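Cellulase CEL9M (Clostridium cellulolyticum, PDB 1IA6) probably hydrolyses internal beta-1,4-glucosidic linkages in cellulose and related beta-glucans, as a family 9 glycoside hydrolase that binds calcium and zinc. Local coordinates at residues A[71-74]-A[75-78]; A[89-92]-A[93-97]. All blocks are in the same frame, centred on the assembly; numbering follows the deposited sequence.

Interaction 1 (A[71-74]-A[75-78])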
ATOM      1  N   ALA A  71      -0.806   4.432  -1.615  1.00  6.90           N
ATOM      2  CA  ALA A  71      -0.644   5.315  -2.765  1.00  8.10           C
ATOM      3  C   ALA A  71       0.833   5.583  -3.030  1.00  7.68           C
ATOM      4  O   ALA A  71       1.261   5.665  -4.181  1.00  7.41           O
ATOM      5  CB  ALA A  71      -1.379   6.634  -2.527  1.00  7.34           C
ATOM      6  N   ALA A  72       1.615   5.724  -1.963  1.00  6.75           N
ATOM      7  CA  ALA A  72       3.043   5.988  -2.106  1.00  6.24           C
ATOM      8  C   ALA A  72       3.807   4.794  -2.659  1.00  7.32           C
ATOM      9  O   ALA A  72       4.688   4.956  -3.504  1.00  6.55           O
ATOM     10  CB  ALA A  72       3.642   6.409  -0.760  1.00  8.30           C
ATOM     11  N   ILE A  73       3.480   3.596  -2.185  1.00  7.00           N
ATOM     12  CA  ILE A  73       4.172   2.393  -2.646  1.00  7.26           C
ATOM     13  C   ILE A  73       3.820   2.065  -4.093  1.00  6.87           C
ATOM     14  O   ILE A  73       4.674   1.607  -4.855  1.00  7.91           O
ATOM     15  CB  ILE A  73       3.850   1.179  -1.743  1.00  7.89           C
ATOM     16  CG1 ILE A  73       4.318   1.463  -0.315  1.00 10.59           C
ATOM     17  CG2 ILE A  73       4.495  -0.090  -2.302  1.00  8.24           C
ATOM     18  CD1 ILE A  73       5.714   2.043  -0.206  1.00 11.76           C
ATOM     19  N   LEU A  74       2.567   2.287  -4.472  1.00  6.42           N
ATOM     20  CA  LEU A  74       2.157   2.042  -5.853  1.00  7.62           C
ATOM     21  C   LEU A  74       2.885   3.038  -6.754  1.00  7.37           C
ATOM     22  O   LEU A  74       3.362   2.681  -7.829  1.00  8.05           O
ATOM     23  CB  LEU A  74       0.646   2.219  -6.011  1.00  9.58           C
ATOM     24  CG  LEU A  74      -0.237   1.106  -5.446  1.00  9.90           C
ATOM     25  CD1 LEU A  74      -1.692   1.553  -5.480  1.00 12.63           C
ATOM     26  CD2 LEU A  74      -0.041  -0.177  -6.264  1.00  9.94           C
ATOM     27  N   GLY A  75       2.972   4.287  -6.305  1.00  6.61           N
ATOM     28  CA  GLY A  75       3.663   5.303  -7.083  1.00  6.32           C
ATOM     29  C   GLY A  75       5.141   4.979  -7.220  1.00  7.09           C
ATOM     30  O   GLY A  75       5.743   5.219  -8.265  1.00  6.44           O
ATOM     31  N   TRP A  76       5.731   4.431  -6.161  1.00  5.97           N
ATOM     32  CA  TRP A  76       7.144   4.072  -6.177  1.00  7.31           C
ATOM     33  C   TRP A  76       7.378   2.945  -7.184  1.00  8.12           C
ATOM     34  O   TRP A  76       8.381   2.944  -7.901  1.00  9.13           O
ATOM     35  CB  TRP A  76       7.591   3.639  -4.772  1.00  8.44           C
ATOM     36  CG  TRP A  76       9.079   3.496  -4.598  1.00  8.69           C
ATOM     37  CD1 TRP A  76      10.053   4.104  -5.334  1.00 10.47           C
ATOM     38  CD2 TRP A  76       9.757   2.742  -3.583  1.00  9.52           C
ATOM     39  NE1 TRP A  76      11.294   3.780  -4.843  1.00  9.60           N
ATOM     40  CE2 TRP A  76      11.143   2.945  -3.768  1.00 10.54           C
ATOM     41  CE3 TRP A  76       9.327   1.918  -2.534  1.00 10.04           C
ATOM     42  CZ2 TRP A  76      12.106   2.353  -2.944  1.00 10.33           C
ATOM     43  CZ3 TRP A  76      10.288   1.326  -1.711  1.00 11.94           C
ATOM     44  CH2 TRP A  76      11.660   1.550  -1.923  1.00 11.69           C
ATOM     45  N   SER A  77       6.442   2.004  -7.235  0.50  8.85           N
ATOM     46  CA  SER A  77       6.533   0.871  -8.149  0.50 10.08           C
ATOM     47  C   SER A  77       6.592   1.344  -9.600  0.50 10.75           C
ATOM     48  O   SER A  77       7.416   0.875 -10.386  0.50 10.87           O
ATOM     49  CB  SER A  77       5.324  -0.054  -7.966  0.50 11.52           C
ATOM     50  OG  SER A  77       5.212  -0.501  -6.623  0.50 10.36           O
ATOM     51  N   LEU A  78       5.714   2.279  -9.944  1.00  9.56           N
ATOM     52  CA  LEU A  78       5.648   2.813 -11.302  1.00 10.72           C
ATOM     53  C   LEU A  78       6.900   3.622 -11.635  1.00 11.46           C
ATOM     54  O   LEU A  78       7.420   3.558 -12.749  1.00 11.38           O
ATOM     55  CB  LEU A  78       4.408   3.695 -11.461  1.00 11.30           C
ATOM     56  CG  LEU A  78       4.141   4.282 -12.853  1.00 11.56           C
ATOM     57  CD1 LEU A  78       3.957   3.157 -13.863  1.00 12.21           C
ATOM     58  CD2 LEU A  78       2.901   5.157 -12.800  1.00 12.31           C
TER
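Ala71 O takes the N-H of Gly75 at 3.1 Å, an i to i+4 bond of helix 64-80. The methyl of Ala71 touches Phe101 and Phe105 of helix 91-107. Ala72 O accepts from Trp76 N in the same way, at 2.9 Å. Ile73 O accepts from Ser77 N at 3.0 Å. In the conformer of Ser77 given here, OG also reaches Ile73 O, at 2.8 Å and from the opposite face of the carbonyl plane. The hydroxyl can fold back because it stands anti to the carbonyl carbon of Ser77 (chi1 -57°). Trp76 holds CG anti to its backbone N (chi1 -169°), and its CE3 turns back toward Ile73 CD1, which it meets obliquely at 4.3 Å. Trp215 meets the indole edge-to-face, and NE1 bonds to Glu80, one turn further along the same helix. Leu74 O closes the series by accepting from Leu78 N at 3.2 Å. The side chain of Leu74 touches Phe17 and Leu98.

All eight residues are buried, in the inner part of the (alpha/alpha)6 barrel of family 9 enzymes. Ser77 has a second conformer, so its hydroxyl bond is probably only part-time. While it lasts, the buried hydroxyl gives its proton to a carbonyl one turn back that also serves Ser77 N.

Interaction 2 (A[89-92]-A[93-97])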
ATOM      1  N   GLY A  89       1.419  -3.447 -20.906  1.00 14.96           N
ATOM      2  CA  GLY A  89       0.198  -2.703 -21.164  1.00 16.12           C
ATOM      3  C   GLY A  89      -0.626  -2.391 -19.925  1.00 16.14           C
ATOM      4  O   GLY A  89      -1.856  -2.311 -19.995  1.00 16.91           O
ATOM      5  N   ASN A  90       0.041  -2.205 -18.790  1.00 13.89           N
ATOM      6  CA  ASN A  90      -0.659  -1.903 -17.546  1.00 13.76           C
ATOM      7  C   ASN A  90      -0.497  -0.469 -17.054  1.00 13.69           C
ATOM      8  O   ASN A  90      -1.099  -0.083 -16.051  1.00 12.44           O
ATOM      9  CB  ASN A  90      -0.208  -2.864 -16.447  1.00 12.99           C
ATOM     10  CG  ASN A  90      -0.794  -4.246 -16.615  1.00 15.25           C
ATOM     11  OD1 ASN A  90      -2.015  -4.411 -16.637  1.00 17.15           O
ATOM     12  ND2 ASN A  90       0.068  -5.251 -16.740  1.00 15.61           N
ATOM     13  N   THR A  91       0.299   0.326 -17.755  1.00 12.40           N
ATOM     14  CA  THR A  91       0.528   1.703 -17.335  1.00 12.94           C
ATOM     15  C   THR A  91      -0.731   2.557 -17.239  1.00 13.39           C
ATOM     16  O   THR A  91      -0.910   3.298 -16.273  1.00 13.11           O
ATOM     17  CB  THR A  91       1.522   2.399 -18.270  1.00 13.39           C
ATOM     18  OG1 THR A  91       2.742   1.650 -18.294  1.00 15.26           O
ATOM     19  CG2 THR A  91       1.817   3.809 -17.780  1.00 14.73           C
ATOM     20  N   THR A  92      -1.599   2.462 -18.240  1.00 14.42           N
ATOM     21  CA  THR A  92      -2.827   3.248 -18.250  1.00 14.58           C
ATOM     22  C   THR A  92      -3.719   2.959 -17.049  1.00 13.97           C
ATOM     23  O   THR A  92      -4.195   3.882 -16.388  1.00 13.17           O
ATOM     24  CB  THR A  92      -3.632   2.996 -19.534  1.00 17.23           C
ATOM     25  OG1 THR A  92      -2.845   3.381 -20.668  1.00 19.18           O
ATOM     26  CG2 THR A  92      -4.925   3.801 -19.519  1.00 16.21           C
ATOM     27  N   LYS A  93      -3.948   1.681 -16.770  1.00 12.52           N
ATOM     28  CA  LYS A  93      -4.790   1.288 -15.646  1.00 11.54           C
ATOM     29  C   LYS A  93      -4.132   1.709 -14.334  1.00 11.48           C
ATOM     30  O   LYS A  93      -4.795   2.220 -13.435  1.00 11.25           O
ATOM     31  CB  LYS A  93      -5.012  -0.230 -15.660  1.00 12.70           C
ATOM     32  CG  LYS A  93      -5.988  -0.740 -14.601  1.00 11.92           C
ATOM     33  CD  LYS A  93      -7.392  -0.192 -14.820  1.00 12.86           C
ATOM     34  CE  LYS A  93      -8.362  -0.757 -13.794  1.00 13.69           C
ATOM     35  NZ  LYS A  93      -9.758  -0.271 -13.988  1.00 13.03           N
ATOM     36  N   MET A  94      -2.823   1.499 -14.234  1.00  9.88           N
ATOM     37  CA  MET A  94      -2.090   1.872 -13.029  1.00 10.44           C
ATOM     38  C   MET A  94      -2.268   3.361 -12.729  1.00 11.28           C
ATOM     39  O   MET A  94      -2.512   3.748 -11.585  1.00  8.94           O
ATOM     40  CB  MET A  94      -0.603   1.551 -13.200  1.00 10.73           C
ATOM     41  CG  MET A  94       0.242   1.878 -11.989  1.00 12.06           C
ATOM     42  SD  MET A  94      -0.119   0.792 -10.588  1.00 12.66           S
ATOM     43  CE  MET A  94       1.390   0.963  -9.667  1.00 13.17           C
ATOM     44  N   LEU A  95      -2.142   4.198 -13.756  1.00 10.99           N
ATOM     45  CA  LEU A  95      -2.294   5.638 -13.577  1.00 11.68           C
ATOM     46  C   LEU A  95      -3.700   6.000 -13.117  1.00 12.25           C
ATOM     47  O   LEU A  95      -3.885   6.943 -12.345  1.00 11.60           O
ATOM     48  CB  LEU A  95      -1.945   6.381 -14.873  1.00 12.80           C
ATOM     49  CG  LEU A  95      -0.442   6.409 -15.176  1.00 15.12           C
ATOM     50  CD1 LEU A  95      -0.196   6.983 -16.564  1.00 16.45           C
ATOM     51  CD2 LEU A  95       0.269   7.232 -14.119  1.00 15.84           C
ATOM     52  N   GLN A  96      -4.692   5.252 -13.586  1.00 11.06           N
ATOM     53  CA  GLN A  96      -6.061   5.507 -13.170  1.00 12.23           C
ATOM     54  C   GLN A  96      -6.217   5.206 -11.677  1.00  9.97           C
ATOM     55  O   GLN A  96      -6.857   5.969 -10.959  1.00  9.34           O
ATOM     56  CB  GLN A  96      -7.037   4.653 -13.982  1.00 15.05           C
ATOM     57  CG  GLN A  96      -6.913   4.873 -15.484  1.00 21.77           C
ATOM     58  CD  GLN A  96      -8.013   4.194 -16.272  1.00 22.84           C
ATOM     59  OE1 GLN A  96      -8.356   3.043 -16.011  1.00 26.26           O
ATOM     60  NE2 GLN A  96      -8.565   4.905 -17.252  1.00 25.52           N
ATOM     61  N   GLN A  97      -5.625   4.109 -11.209  1.00  8.40           N
ATOM     62  CA  GLN A  97      -5.727   3.744  -9.793  1.00  9.45           C
ATOM     63  C   GLN A  97      -5.065   4.819  -8.944  1.00  9.35           C
ATOM     64  O   GLN A  97      -5.589   5.220  -7.904  1.00  8.37           O
ATOM     65  CB  GLN A  97      -5.047   2.395  -9.518  1.00  9.76           C
ATOM     66  CG  GLN A  97      -5.458   1.261 -10.456  1.00  9.96           C
ATOM     67  CD  GLN A  97      -6.953   1.010 -10.463  1.00 11.45           C
ATOM     68  OE1 GLN A  97      -7.744   1.918 -10.714  1.00 11.05           O
ATOM     69  NE2 GLN A  97      -7.347  -0.230 -10.199  1.00 11.25           N
TER
HETATM   70  O   HOH W   1      -3.724  -0.413 -18.708  1.00 20.08           O
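Thr91 and Leu95 lie side by side on the first turn of helix 91-107, with Thr91 CG2 4.0 Å from Leu95 CD1. Three backbone bonds start the helix. Asn90 O accepts from Met94 N at 3.0 Å, with the donor nearly on the line of the carbonyl bond. Thr91 O takes Leu95 N at 2.9 Å. Thr92 O takes Gln96 N at 3.2 Å, and Gln96 CG also packs on this oxygen. The N-H of Lys93 is met by a water, which accepts from Lys93 N at 2.9 Å and donates to Gly89 O at 3.0 Å. The water thus ties the new helix to the turn before it. Gly89 has positive phi (67°) and ends helix 82-87 in a Schellman motif.

Several polar side chains find partners outside 89-97. Thr91 OG1 bonds to Asp86, and Asn90 ND2 to Thr88. Thr91 turns its hydroxyl and methyl apart: OG1 lies anti to the carbonyl carbon (chi1 -57°), while CG2 meets the leucine. Lys93 bends at chi2 (64°) and ends in a salt bridge with Asp18. Asp18 also accepts from Gln97 NE2, and Gln96 NE2 goes to Asn29.

Asn90 and Lys93 pack against helix 6-15. Met94 meets Phe85 of helix 82-87 and, with Leu95, also touches helix 64-80. This first turn is therefore wedged between three helices, and Thr92 is on its exposed side.

Interactions 1 and 2 follow one another along the chain, and their centres are 12 Å apart. Helix 82-87 joins their two helices, which pack against each other. Met94 CE lies 3.2 Å from Leu74 O, and Leu78 CD2 is 3.6 Å from Leu95 CD2. Leu78 CD2 also comes to 4.3 Å from Met94 CG. Interaction 1 is the deeper of the two, about 8 Å from the centre of the chain against about 16 Å for interaction 2. It is the one on the calcium side, but does not reach the ion: the side chain of Ile73 is about 11 Å from it, and that of Ala72 about 8 Å from the side chain of the ligand Asp212. Interaction 2 lies away from the annotated sites.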